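StAR-related lipid transfer protein 5 (Homo sapiens, PDB 2R55) probably binds cholesterol or other sterols and may carry these or other lipids through the cell. Local coordinates at residues T147-A152 / G175-P180; Q37-T42 / N189-F194; A32-Q37 / N171-C176. All coordinates share one frame; numbering follows the deposited sequence.

Interaction 1. Residues T147-A152 / G175-P180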
ATOM      1  N   THR A 147      13.487  10.816   0.747  1.00 69.19           N
ATOM      2  CA  THR A 147      12.477   9.779   0.698  1.00 69.08           C
ATOM      3  C   THR A 147      11.333  10.106   1.649  1.00 68.92           C
ATOM      4  O   THR A 147      11.552  10.481   2.806  1.00 68.88           O
ATOM      5  CB  THR A 147      13.079   8.380   1.013  1.00 69.24           C
ATOM      6  OG1 THR A 147      14.025   8.028  -0.001  1.00 69.86           O
ATOM      7  CG2 THR A 147      12.013   7.313   1.040  1.00 69.02           C
ATOM      8  N   ILE A 148      10.113  10.008   1.124  1.00 68.60           N
ATOM      9  CA  ILE A 148       8.905  10.102   1.919  1.00 68.13           C
ATOM     10  C   ILE A 148       8.284   8.710   1.821  1.00 68.19           C
ATOM     11  O   ILE A 148       8.270   8.109   0.742  1.00 68.66           O
ATOM     12  CB  ILE A 148       7.946  11.198   1.382  1.00 68.02           C
ATOM     13  CG1 ILE A 148       8.725  12.459   0.980  1.00 68.42           C
ATOM     14  CG2 ILE A 148       6.904  11.564   2.434  1.00 67.80           C
ATOM     15  CD1 ILE A 148       7.923  13.504   0.221  1.00 67.74           C
ATOM     16  N   SER A 149       7.796   8.180   2.939  1.00 67.81           N
ATOM     17  CA  SER A 149       7.224   6.834   2.939  1.00 67.16           C
ATOM     18  C   SER A 149       5.872   6.742   3.640  1.00 67.28           C
ATOM     19  O   SER A 149       5.538   7.579   4.494  1.00 67.09           O
ATOM     20  CB  SER A 149       8.191   5.833   3.570  1.00 66.93           C
ATOM     21  OG  SER A 149       8.002   5.763   4.972  1.00 66.36           O
ATOM     22  N   SER A 150       5.100   5.715   3.274  1.00 67.04           N
ATOM     23  CA  SER A 150       3.866   5.431   3.965  1.00 66.83           C
ATOM     24  C   SER A 150       3.969   4.040   4.525  1.00 67.00           C
ATOM     25  O   SER A 150       4.463   3.117   3.864  1.00 67.15           O
ATOM     26  CB  SER A 150       2.644   5.581   3.051  1.00 66.92           C
ATOM     27  OG  SER A 150       2.762   4.809   1.868  1.00 66.97           O
ATOM     28  N   ASN A 151       3.489   3.893   5.750  1.00 66.82           N
ATOM     29  CA  ASN A 151       3.694   2.683   6.522  1.00 66.08           C
ATOM     30  C   ASN A 151       2.397   2.362   7.233  1.00 65.85           C
ATOM     31  O   ASN A 151       1.992   3.048   8.169  1.00 65.84           O
ATOM     32  CB  ASN A 151       4.826   2.901   7.531  1.00 66.22           C
ATOM     33  CG  ASN A 151       6.133   3.384   6.872  1.00 66.05           C
ATOM     34  OD1 ASN A 151       6.946   2.585   6.411  1.00 66.94           O
ATOM     35  ND2 ASN A 151       6.330   4.684   6.845  1.00 65.45           N
ATOM     36  N   ALA A 152       1.739   1.312   6.772  1.00 65.58           N
ATOM     37  CA  ALA A 152       0.395   1.035   7.184  1.00 65.24           C
ATOM     38  C   ALA A 152       0.309  -0.376   7.745  1.00 65.26           C
ATOM     39  O   ALA A 152       0.906  -1.292   7.196  1.00 65.05           O
ATOM     40  CB  ALA A 152      -0.513   1.207   5.994  1.00 65.47           C
ATOM     41  N   GLY A 175       2.983  -0.397   2.274  1.00 67.16           N
ATOM     42  CA  GLY A 175       2.913   0.995   1.870  1.00 68.66           C
ATOM     43  C   GLY A 175       3.880   1.334   0.766  1.00 69.61           C
ATOM     44  O   GLY A 175       4.213   0.492  -0.071  1.00 70.34           O
ATOM     45  N   CYS A 176       4.346   2.571   0.785  1.00 70.09           N
ATOM     46  CA  CYS A 176       5.111   3.145  -0.305  1.00 70.59           C
ATOM     47  C   CYS A 176       6.351   3.868   0.153  1.00 69.46           C
ATOM     48  O   CYS A 176       6.304   4.617   1.125  1.00 68.94           O
ATOM     49  CB  CYS A 176       4.259   4.171  -1.023  1.00 70.37           C
ATOM     50  SG  CYS A 176       3.162   3.390  -2.111  1.00 75.46           S
ATOM     51  N   PHE A 177       7.437   3.659  -0.587  1.00 68.87           N
ATOM     52  CA  PHE A 177       8.623   4.511  -0.517  1.00 68.40           C
ATOM     53  C   PHE A 177       8.700   5.430  -1.755  1.00 68.14           C
ATOM     54  O   PHE A 177       8.755   4.954  -2.899  1.00 68.31           O
ATOM     55  CB  PHE A 177       9.885   3.654  -0.414  1.00 67.98           C
ATOM     56  CG  PHE A 177      10.057   2.976   0.915  1.00 67.65           C
ATOM     57  CD1 PHE A 177       9.509   1.717   1.148  1.00 66.87           C
ATOM     58  CD2 PHE A 177      10.789   3.588   1.935  1.00 67.42           C
ATOM     59  CE1 PHE A 177       9.682   1.061   2.386  1.00 66.87           C
ATOM     60  CE2 PHE A 177      10.962   2.953   3.173  1.00 67.53           C
ATOM     61  CZ  PHE A 177      10.396   1.673   3.399  1.00 66.81           C
ATOM     62  N   CYS A 178       8.667   6.738  -1.527  1.00 67.81           N
ATOM     63  CA  CYS A 178       8.856   7.720  -2.603  1.00 67.72           C
ATOM     64  C   CYS A 178      10.270   8.292  -2.507  1.00 67.51           C
ATOM     65  O   CYS A 178      10.553   9.061  -1.594  1.00 66.85           O
ATOM     66  CB  CYS A 178       7.838   8.855  -2.477  1.00 67.62           C
ATOM     67  SG  CYS A 178       6.093   8.402  -2.610  1.00 68.43           S
ATOM     68  N   GLU A 179      11.147   7.909  -3.438  1.00 67.88           N
ATOM     69  CA  GLU A 179      12.592   8.212  -3.324  1.00 68.68           C
ATOM     70  C   GLU A 179      13.082   9.121  -4.446  1.00 68.60           C
ATOM     71  O   GLU A 179      12.997   8.753  -5.617  1.00 68.52           O
ATOM     72  CB  GLU A 179      13.457   6.929  -3.294  1.00 68.54           C
ATOM     73  CG  GLU A 179      12.855   5.751  -2.494  1.00 69.67           C
ATOM     74  CD  GLU A 179      13.598   4.415  -2.688  1.00 69.40           C
ATOM     75  OE1 GLU A 179      14.162   4.156  -3.776  1.00 70.65           O
ATOM     76  OE2 GLU A 179      13.611   3.610  -1.742  1.00 69.31           O
ATOM     77  N   PRO A 180      13.621  10.300  -4.088  1.00 68.86           N
ATOM     78  CA  PRO A 180      14.155  11.243  -5.082  1.00 68.96           C
ATOM     79  C   PRO A 180      15.410  10.679  -5.753  1.00 69.02           C
ATOM     80  O   PRO A 180      16.117   9.858  -5.148  1.00 68.69           O
ATOM     81  CB  PRO A 180      14.491  12.478  -4.245  1.00 68.87           C
ATOM     82  CG  PRO A 180      14.764  11.927  -2.870  1.00 68.90           C
ATOM     83  CD  PRO A 180      13.782  10.803  -2.710  1.00 68.90           C
TER
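Ile148 faces Cys178 and Ser149 faces Phe177 where segments 147-152 and 175-180 run antiparallel in the curved sheet of the START domain, a helix-grip fold. The pairing illustrates how neighbouring strands sort their side chains: Ile148 and Cys178 rise together on the face where both meet helix 79-86, whereas Ser149 and Phe177 turn to the opposite face, where Phe177 meets Met35 of helix 21-40. Ile148 and Cys178 form a hydrogen-bonded pair, with Ile148 N to Cys178 O at 2.9 Å and Cys178 N to Ile148 O at 2.7 Å. Around the Phe177 ring, Thr147 CG2 arrives at the edge, 4.0 Å from Phe177 CD2, while Ser149 CB approaches the same carbon obliquely. Thr147 and Glu179 lie alongside each other and point the same way, but their polar ends part: Thr147 OG1 is hydrogen-bonded to Asp145, and Glu179 OE2 makes a salt bridge with Arg39. Ser149 OG accepts a hydrogen bond from Asn151 ND2 (2.7 Å), an amide that also binds Leu139 O. Ser150 holds its hydroxyl between its own N and carbonyl carbon (chi1 54°), which swings OG across to the facing strand. An alanine here would remove OG, and Cys176 N would probably be held less firmly, by the bent bond to Ser150 O alone. Cys176 N divides its hydrogen between Ser150 OG (2.9 Å, N-H...O 130°) and Ser150 O (3.1 Å).

Interaction 2. Residues Q37-T42 / N189-F194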
ATOM      1  N   GLN A  37      13.290  -2.555   6.482  1.00 64.90           N
ATOM      2  CA  GLN A  37      13.995  -3.806   6.268  1.00 65.01           C
ATOM      3  C   GLN A  37      13.534  -4.496   4.976  1.00 64.60           C
ATOM      4  O   GLN A  37      14.368  -5.024   4.233  1.00 64.71           O
ATOM      5  CB  GLN A  37      13.940  -4.714   7.513  1.00 65.57           C
ATOM      6  CG  GLN A  37      15.329  -5.270   7.978  1.00 68.52           C
ATOM      7  CD  GLN A  37      16.417  -4.179   8.139  1.00 72.15           C
ATOM      8  OE1 GLN A  37      16.119  -2.997   8.396  1.00 73.20           O
ATOM      9  NE2 GLN A  37      17.687  -4.582   7.991  1.00 73.24           N
ATOM     10  N   TYR A  38      12.235  -4.427   4.667  1.00 63.95           N
ATOM     11  CA  TYR A  38      11.721  -4.942   3.393  1.00 63.96           C
ATOM     12  C   TYR A  38      12.351  -4.217   2.191  1.00 64.60           C
ATOM     13  O   TYR A  38      12.449  -4.786   1.111  1.00 65.27           O
ATOM     14  CB  TYR A  38      10.203  -4.754   3.238  1.00 63.78           C
ATOM     15  CG  TYR A  38       9.268  -5.385   4.250  1.00 63.49           C
ATOM     16  CD1 TYR A  38       9.642  -6.474   5.019  1.00 63.77           C
ATOM     17  CD2 TYR A  38       7.976  -4.897   4.393  1.00 63.06           C
ATOM     18  CE1 TYR A  38       8.757  -7.034   5.933  1.00 63.25           C
ATOM     19  CE2 TYR A  38       7.105  -5.443   5.294  1.00 63.63           C
ATOM     20  CZ  TYR A  38       7.499  -6.518   6.061  1.00 62.75           C
ATOM     21  OH  TYR A  38       6.621  -7.061   6.959  1.00 61.70           O
ATOM     22  N   ARG A  39      12.729  -2.955   2.362  1.00 64.50           N
ATOM     23  CA  ARG A  39      13.223  -2.175   1.248  1.00 64.60           C
ATOM     24  C   ARG A  39      14.670  -2.550   0.962  1.00 65.26           C
ATOM     25  O   ARG A  39      15.114  -2.574  -0.197  1.00 66.07           O
ATOM     26  CB  ARG A  39      13.089  -0.680   1.551  1.00 64.51           C
ATOM     27  CG  ARG A  39      13.727   0.268   0.535  1.00 62.86           C
ATOM     28  CD  ARG A  39      13.242   0.002  -0.864  1.00 62.42           C
ATOM     29  NE  ARG A  39      13.875   0.876  -1.850  1.00 62.15           N
ATOM     30  CZ  ARG A  39      14.965   0.571  -2.553  1.00 59.62           C
ATOM     31  NH1 ARG A  39      15.557  -0.610  -2.398  1.00 57.54           N
ATOM     32  NH2 ARG A  39      15.437   1.449  -3.424  1.00 54.71           N
ATOM     33  N   ARG A  40      15.404  -2.854   2.024  1.00 65.28           N
ATOM     34  CA  ARG A  40      16.818  -3.145   1.905  1.00 64.52           C
ATOM     35  C   ARG A  40      17.042  -4.601   1.544  1.00 64.50           C
ATOM     36  O   ARG A  40      17.928  -4.900   0.761  1.00 65.00           O
ATOM     37  CB  ARG A  40      17.534  -2.784   3.190  1.00 64.07           C
ATOM     38  CG  ARG A  40      17.450  -1.302   3.495  1.00 64.11           C
ATOM     39  CD  ARG A  40      17.769  -0.993   4.968  1.00 64.64           C
ATOM     40  NE  ARG A  40      18.087   0.425   5.070  1.00 65.29           N
ATOM     41  CZ  ARG A  40      18.360   1.084   6.192  1.00 66.20           C
ATOM     42  NH1 ARG A  40      18.654   2.381   6.129  1.00 66.20           N
ATOM     43  NH2 ARG A  40      18.334   0.465   7.369  1.00 66.44           N
ATOM     44  N   ASP A  41      16.230  -5.502   2.085  1.00 64.33           N
ATOM     45  CA  ASP A  41      16.480  -6.928   1.899  1.00 64.47           C
ATOM     46  C   ASP A  41      16.512  -7.285   0.419  1.00 64.48           C
ATOM     47  O   ASP A  41      15.679  -6.815  -0.364  1.00 64.73           O
ATOM     48  CB  ASP A  41      15.407  -7.784   2.580  1.00 64.39           C
ATOM     49  CG  ASP A  41      15.486  -7.763   4.096  1.00 65.60           C
ATOM     50  OD1 ASP A  41      16.569  -7.497   4.685  1.00 68.17           O
ATOM     51  OD2 ASP A  41      14.441  -8.059   4.720  1.00 67.16           O
ATOM     52  N   THR A  42      17.455  -8.135   0.039  1.00 64.33           N
ATOM     53  CA  THR A  42      17.474  -8.646  -1.323  1.00 64.11           C
ATOM     54  C   THR A  42      17.204 -10.158  -1.356  1.00 64.51           C
ATOM     55  O   THR A  42      17.093 -10.762  -2.425  1.00 64.69           O
ATOM     56  CB  THR A  42      18.779  -8.268  -2.062  1.00 63.91           C
ATOM     57  OG1 THR A  42      19.903  -8.762  -1.329  1.00 63.29           O
ATOM     58  CG2 THR A  42      18.891  -6.739  -2.223  1.00 62.41           C
ATOM     59  N   ASN A 189      11.687   7.380  -7.888  1.00 65.39           N
ATOM     60  CA  ASN A 189      11.642   5.936  -7.730  1.00 65.23           C
ATOM     61  C   ASN A 189      10.570   5.596  -6.701  1.00 65.54           C
ATOM     62  O   ASN A 189      10.557   6.167  -5.594  1.00 65.47           O
ATOM     63  CB  ASN A 189      13.005   5.391  -7.284  1.00 65.11           C
ATOM     64  CG  ASN A 189      13.158   3.893  -7.526  1.00 64.60           C
ATOM     65  OD1 ASN A 189      13.396   3.445  -8.653  1.00 63.27           O
ATOM     66  ND2 ASN A 189      13.051   3.116  -6.454  1.00 64.75           N
ATOM     67  N   LEU A 190       9.667   4.690  -7.087  1.00 65.48           N
ATOM     68  CA  LEU A 190       8.580   4.227  -6.235  1.00 65.37           C
ATOM     69  C   LEU A 190       8.659   2.714  -5.975  1.00 66.03           C
ATOM     70  O   LEU A 190       8.481   1.896  -6.901  1.00 66.08           O
ATOM     71  CB  LEU A 190       7.220   4.568  -6.856  1.00 65.17           C
ATOM     72  CG  LEU A 190       5.952   4.095  -6.124  1.00 64.13           C
ATOM     73  CD1 LEU A 190       5.798   4.778  -4.762  1.00 64.47           C
ATOM     74  CD2 LEU A 190       4.714   4.321  -6.953  1.00 64.79           C
ATOM     75  N   VAL A 191       8.912   2.359  -4.713  1.00 66.24           N
ATOM     76  CA  VAL A 191       8.920   0.968  -4.266  1.00 66.44           C
ATOM     77  C   VAL A 191       7.765   0.773  -3.285  1.00 66.61           C
ATOM     78  O   VAL A 191       7.649   1.500  -2.281  1.00 66.48           O
ATOM     79  CB  VAL A 191      10.259   0.583  -3.609  1.00 66.44           C
ATOM     80  CG1 VAL A 191      10.354  -0.937  -3.412  1.00 66.89           C
ATOM     81  CG2 VAL A 191      11.410   1.072  -4.450  1.00 66.05           C
ATOM     82  N   THR A 192       6.893  -0.186  -3.597  1.00 66.59           N
ATOM     83  CA  THR A 192       5.678  -0.377  -2.828  1.00 66.53           C
ATOM     84  C   THR A 192       5.568  -1.820  -2.383  1.00 66.52           C
ATOM     85  O   THR A 192       5.945  -2.742  -3.124  1.00 66.43           O
ATOM     86  CB  THR A 192       4.406  -0.074  -3.634  1.00 66.92           C
ATOM     87  OG1 THR A 192       4.261  -1.053  -4.667  1.00 68.50           O
ATOM     88  CG2 THR A 192       4.424   1.315  -4.255  1.00 66.63           C
ATOM     89  N   PHE A 193       5.016  -2.010  -1.182  1.00 65.88           N
ATOM     90  CA  PHE A 193       4.774  -3.331  -0.653  1.00 65.24           C
ATOM     91  C   PHE A 193       3.305  -3.529  -0.360  1.00 65.48           C
ATOM     92  O   PHE A 193       2.702  -2.742   0.364  1.00 65.32           O
ATOM     93  CB  PHE A 193       5.603  -3.554   0.609  1.00 64.83           C
ATOM     94  CG  PHE A 193       7.060  -3.452   0.373  1.00 63.81           C
ATOM     95  CD1 PHE A 193       7.766  -4.535  -0.113  1.00 61.84           C
ATOM     96  CD2 PHE A 193       7.722  -2.254   0.581  1.00 63.28           C
ATOM     97  CE1 PHE A 193       9.113  -4.431  -0.361  1.00 63.50           C
ATOM     98  CE2 PHE A 193       9.074  -2.145   0.330  1.00 63.27           C
ATOM     99  CZ  PHE A 193       9.773  -3.238  -0.136  1.00 63.87           C
ATOM    100  N   PHE A 194       2.746  -4.585  -0.945  1.00 65.76           N
ATOM    101  CA  PHE A 194       1.396  -5.047  -0.644  1.00 65.72           C
ATOM    102  C   PHE A 194       1.533  -6.239   0.271  1.00 65.46           C
ATOM    103  O   PHE A 194       2.277  -7.175  -0.031  1.00 65.60           O
ATOM    104  CB  PHE A 194       0.694  -5.450  -1.937  1.00 66.04           C
ATOM    105  CG  PHE A 194       0.208  -4.290  -2.739  1.00 66.85           C
ATOM    106  CD1 PHE A 194       0.468  -2.981  -2.328  1.00 66.75           C
ATOM    107  CD2 PHE A 194      -0.476  -4.493  -3.920  1.00 65.91           C
ATOM    108  CE1 PHE A 194       0.009  -1.903  -3.076  1.00 67.14           C
ATOM    109  CE2 PHE A 194      -0.931  -3.414  -4.669  1.00 66.07           C
ATOM    110  CZ  PHE A 194      -0.687  -2.125  -4.247  1.00 65.99           C
TER
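Tyr38 and Arg39 pack on Phe193 and Val191 in a buried helix-on-sheet contact, made where the last turn of helix 21-40 lies against strand 188-197. It is a worked example of how two consecutive helix residues can take different partners: Tyr38 makes most of the contact with the aromatic ring, while the Arg39 side chain goes to the valine. Both Phe193 and Val191 project from the strand toward the helix, as expected of residues two apart. Tyr38 CB sits over one face of the Phe193 ring, offset toward its rim, and comes within 3.7 Å of Phe193 CZ in a CH-pi contact. With CG anti to its own carbonyl carbon (chi1 -59°), the Tyr38 ring is led off past the phenylalanine; it offers an edge to the Phe193 face, with centroids 5.7 Å apart and planes at 56°. Phe193 CZ also reaches the helix backbone, 3.3 Å from Tyr38 O. Beyond the contact the Tyr38 ring meets His195, and Phe193 leans on Phe177 of the adjoining strand.

Arg39 behaves differently. Its CG stands anti to the backbone N (chi1 173°), and a bend at the next bond sends the chain across Val191 at about a right angle. Arg39 NE lies 3.6 Å from Val191 CG2, and Arg39 CD is 4.0 Å from Val191 CG1, so the valine methyls pack against CD and against the NE end of the guanidinium. The charge is answered from strand 167-180, where Glu179 OE2 forms a salt bridge with Arg39 NE. A helix of this kind, laid on the sheet face opposite the one covered by helix 204-227, is characteristic of the START helix-grip fold.

Interaction 3. Residues A32-Q37 / N171-C176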
ATOM      1  N   ALA A  32       7.087   0.956  10.216  1.00 66.81           N
ATOM      2  CA  ALA A  32       8.082   1.580   9.367  1.00 67.46           C
ATOM      3  C   ALA A  32       9.457   0.890   9.451  1.00 67.85           C
ATOM      4  O   ALA A  32      10.124   0.709   8.425  1.00 68.42           O
ATOM      5  CB  ALA A  32       8.206   3.053   9.716  1.00 67.64           C
ATOM      6  N   GLU A  33       9.878   0.501  10.656  1.00 67.59           N
ATOM      7  CA  GLU A  33      11.129  -0.270  10.818  1.00 67.52           C
ATOM      8  C   GLU A  33      11.135  -1.535   9.951  1.00 67.03           C
ATOM      9  O   GLU A  33      12.118  -1.794   9.253  1.00 66.61           O
ATOM     10  CB  GLU A  33      11.426  -0.585  12.289  1.00 67.23           C
ATOM     11  CG  GLU A  33      12.253   0.505  12.976  1.00 70.35           C
ATOM     12  CD  GLU A  33      11.970   0.641  14.483  1.00 74.52           C
ATOM     13  OE1 GLU A  33      11.530  -0.356  15.131  1.00 74.34           O
ATOM     14  OE2 GLU A  33      12.187   1.761  15.010  1.00 74.40           O
ATOM     15  N   LYS A  34      10.021  -2.282   9.963  1.00 66.28           N
ATOM     16  CA  LYS A  34       9.879  -3.474   9.127  1.00 65.81           C
ATOM     17  C   LYS A  34       9.880  -3.132   7.646  1.00 65.33           C
ATOM     18  O   LYS A  34      10.493  -3.805   6.825  1.00 64.42           O
ATOM     19  CB  LYS A  34       8.603  -4.234   9.493  1.00 65.96           C
ATOM     20  CG  LYS A  34       8.792  -5.136  10.703  1.00 66.31           C
ATOM     21  CD  LYS A  34       7.458  -5.547  11.247  1.00 66.52           C
ATOM     22  CE  LYS A  34       7.594  -6.421  12.467  1.00 65.86           C
ATOM     23  NZ  LYS A  34       6.231  -6.868  12.823  1.00 64.28           N
ATOM     24  N   MET A  35       9.181  -2.065   7.318  1.00 65.65           N
ATOM     25  CA  MET A  35       9.147  -1.578   5.974  1.00 65.79           C
ATOM     26  C   MET A  35      10.547  -1.234   5.493  1.00 65.59           C
ATOM     27  O   MET A  35      10.953  -1.638   4.410  1.00 65.84           O
ATOM     28  CB  MET A  35       8.201  -0.401   5.907  1.00 66.34           C
ATOM     29  CG  MET A  35       6.761  -0.840   5.756  1.00 66.71           C
ATOM     30  SD  MET A  35       6.411  -1.336   4.061  1.00 70.45           S
ATOM     31  CE  MET A  35       6.482   0.237   3.225  1.00 69.09           C
ATOM     32  N   LEU A  36      11.309  -0.550   6.327  1.00 65.25           N
ATOM     33  CA  LEU A  36      12.689  -0.242   5.993  1.00 65.22           C
ATOM     34  C   LEU A  36      13.499  -1.507   5.686  1.00 65.05           C
ATOM     35  O   LEU A  36      14.275  -1.542   4.721  1.00 65.01           O
ATOM     36  CB  LEU A  36      13.340   0.605   7.089  1.00 65.03           C
ATOM     37  CG  LEU A  36      14.623   1.356   6.685  1.00 67.06           C
ATOM     38  CD1 LEU A  36      14.399   2.212   5.420  1.00 67.47           C
ATOM     39  CD2 LEU A  36      15.219   2.198   7.843  1.00 65.27           C
ATOM     40  N   GLN A  37      13.290  -2.555   6.482  1.00 64.90           N
ATOM     41  CA  GLN A  37      13.995  -3.806   6.268  1.00 65.01           C
ATOM     42  C   GLN A  37      13.534  -4.496   4.976  1.00 64.60           C
ATOM     43  O   GLN A  37      14.368  -5.024   4.233  1.00 64.71           O
ATOM     44  CB  GLN A  37      13.940  -4.714   7.513  1.00 65.57           C
ATOM     45  CG  GLN A  37      15.329  -5.270   7.978  1.00 68.52           C
ATOM     46  CD  GLN A  37      16.417  -4.179   8.139  1.00 72.15           C
ATOM     47  OE1 GLN A  37      16.119  -2.997   8.396  1.00 73.20           O
ATOM     48  NE2 GLN A  37      17.687  -4.582   7.991  1.00 73.24           N
ATOM     49  N   ASN A 171      -4.428  -5.655   6.459  1.00 64.62           N
ATOM     50  CA  ASN A 171      -3.111  -5.363   5.919  1.00 65.08           C
ATOM     51  C   ASN A 171      -2.070  -5.604   6.980  1.00 64.97           C
ATOM     52  O   ASN A 171      -2.237  -5.178   8.124  1.00 65.16           O
ATOM     53  CB  ASN A 171      -3.008  -3.885   5.518  1.00 65.59           C
ATOM     54  CG  ASN A 171      -3.699  -3.586   4.217  1.00 66.18           C
ATOM     55  OD1 ASN A 171      -3.557  -4.319   3.242  1.00 69.89           O
ATOM     56  ND2 ASN A 171      -4.453  -2.510   4.191  1.00 67.42           N
ATOM     57  N   HIS A 172      -0.991  -6.281   6.598  1.00 64.61           N
ATOM     58  CA  HIS A 172       0.219  -6.315   7.417  1.00 64.38           C
ATOM     59  C   HIS A 172       1.210  -5.240   6.898  1.00 64.12           C
ATOM     60  O   HIS A 172       0.913  -4.587   5.874  1.00 64.42           O
ATOM     61  CB  HIS A 172       0.776  -7.718   7.419  1.00 64.40           C
ATOM     62  CG  HIS A 172      -0.097  -8.692   8.132  1.00 64.66           C
ATOM     63  ND1 HIS A 172      -0.971  -9.527   7.473  1.00 64.65           N
ATOM     64  CD2 HIS A 172      -0.249  -8.952   9.453  1.00 64.45           C
ATOM     65  CE1 HIS A 172      -1.605 -10.278   8.357  1.00 64.91           C
ATOM     66  NE2 HIS A 172      -1.185  -9.948   9.564  1.00 63.09           N
ATOM     67  N   PRO A 173       2.338  -5.001   7.612  1.00 63.48           N
ATOM     68  CA  PRO A 173       3.139  -3.803   7.273  1.00 63.52           C
ATOM     69  C   PRO A 173       3.326  -3.632   5.772  1.00 63.89           C
ATOM     70  O   PRO A 173       3.805  -4.544   5.102  1.00 64.15           O
ATOM     71  CB  PRO A 173       4.468  -4.061   7.970  1.00 63.27           C
ATOM     72  CG  PRO A 173       4.082  -4.887   9.175  1.00 62.66           C
ATOM     73  CD  PRO A 173       2.932  -5.750   8.739  1.00 63.42           C
ATOM     74  N   CYS A 174       2.920  -2.477   5.260  1.00 64.20           N
ATOM     75  CA  CYS A 174       2.862  -2.231   3.824  1.00 65.39           C
ATOM     76  C   CYS A 174       2.881  -0.750   3.552  1.00 66.23           C
ATOM     77  O   CYS A 174       2.782   0.050   4.476  1.00 66.11           O
ATOM     78  CB  CYS A 174       1.572  -2.789   3.215  1.00 64.99           C
ATOM     79  SG  CYS A 174       0.024  -2.105   3.846  1.00 64.01           S
ATOM     80  N   GLY A 175       2.983  -0.397   2.274  1.00 67.16           N
ATOM     81  CA  GLY A 175       2.913   0.995   1.870  1.00 68.66           C
ATOM     82  C   GLY A 175       3.880   1.334   0.766  1.00 69.61           C
ATOM     83  O   GLY A 175       4.213   0.492  -0.071  1.00 70.34           O
ATOM     84  N   CYS A 176       4.346   2.571   0.785  1.00 70.09           N
ATOM     85  CA  CYS A 176       5.111   3.145  -0.305  1.00 70.59           C
ATOM     86  C   CYS A 176       6.351   3.868   0.153  1.00 69.46           C
ATOM     87  O   CYS A 176       6.304   4.617   1.125  1.00 68.94           O
ATOM     88  CB  CYS A 176       4.259   4.171  -1.023  1.00 70.37           C
ATOM     89  SG  CYS A 176       3.162   3.390  -2.111  1.00 75.46           S
TER
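Between Met35 and Pro173 the backbones come within 6.5 Å, CA to CA, as helix 32-37 passes over strand 174-176 at 69°, the two axes 9.2 Å apart at their closest. Met35 reaches across to the strand and exemplifies how a flexible thioether can mould itself to a peptide backbone. Its CG is anti to the carbonyl carbon (chi1 -83°), and further bends at the next two bonds fold the terminal methyl round to lie along the strand. Met35 SD rests against the main chain of Cys174, 3.6 Å from Cys174 C, and Met35 CE continues over the following residue, 3.7 Å from Gly175 N. At the backbone angles of Gly175 (phi 141°) a CB would be pressed against the carbonyl oxygen of Cys174, so a glycine suits the position, and Met35 CE lies directly against its main chain. In the START helix-grip fold this is the N-terminal helix resting on the sheet. Met35 also touches Phe177 and Phe193, which rise from the sheet toward the same helix, while Pro173 turns its ring toward helix 21-40 and touches Val31 and Tyr38 there. At the exposed margin the extended chain of Lys34 passes the proline at a slant, with Lys34 CD 4.0 Å from Pro173 CG, and its NZ goes on to a salt bridge with Glu63.

All three contacts are largely buried: one pairs two strands and two set helix 21-40 on the sheet. Interaction 1 is made within the sheet, so its chemistry is mostly main-chain hydrogen bonding; interactions 2 and 3 place successive turns of the helix on neighbouring strands, and rely on aromatic, aliphatic and thioether packing. Interaction 3 shares Gly175 and Cys176 with interaction 1 and reaches the surface at Lys34. Probable backbone hydrogen bonds link the set: Phe177 N to Val191 O at 2.8 Å joins interactions 1 and 2, and Phe193 N to Gly175 O at 2.9 Å joins 2 and 3. Charge enters the mainly apolar helix-sheet seam through the arginine of interaction 2.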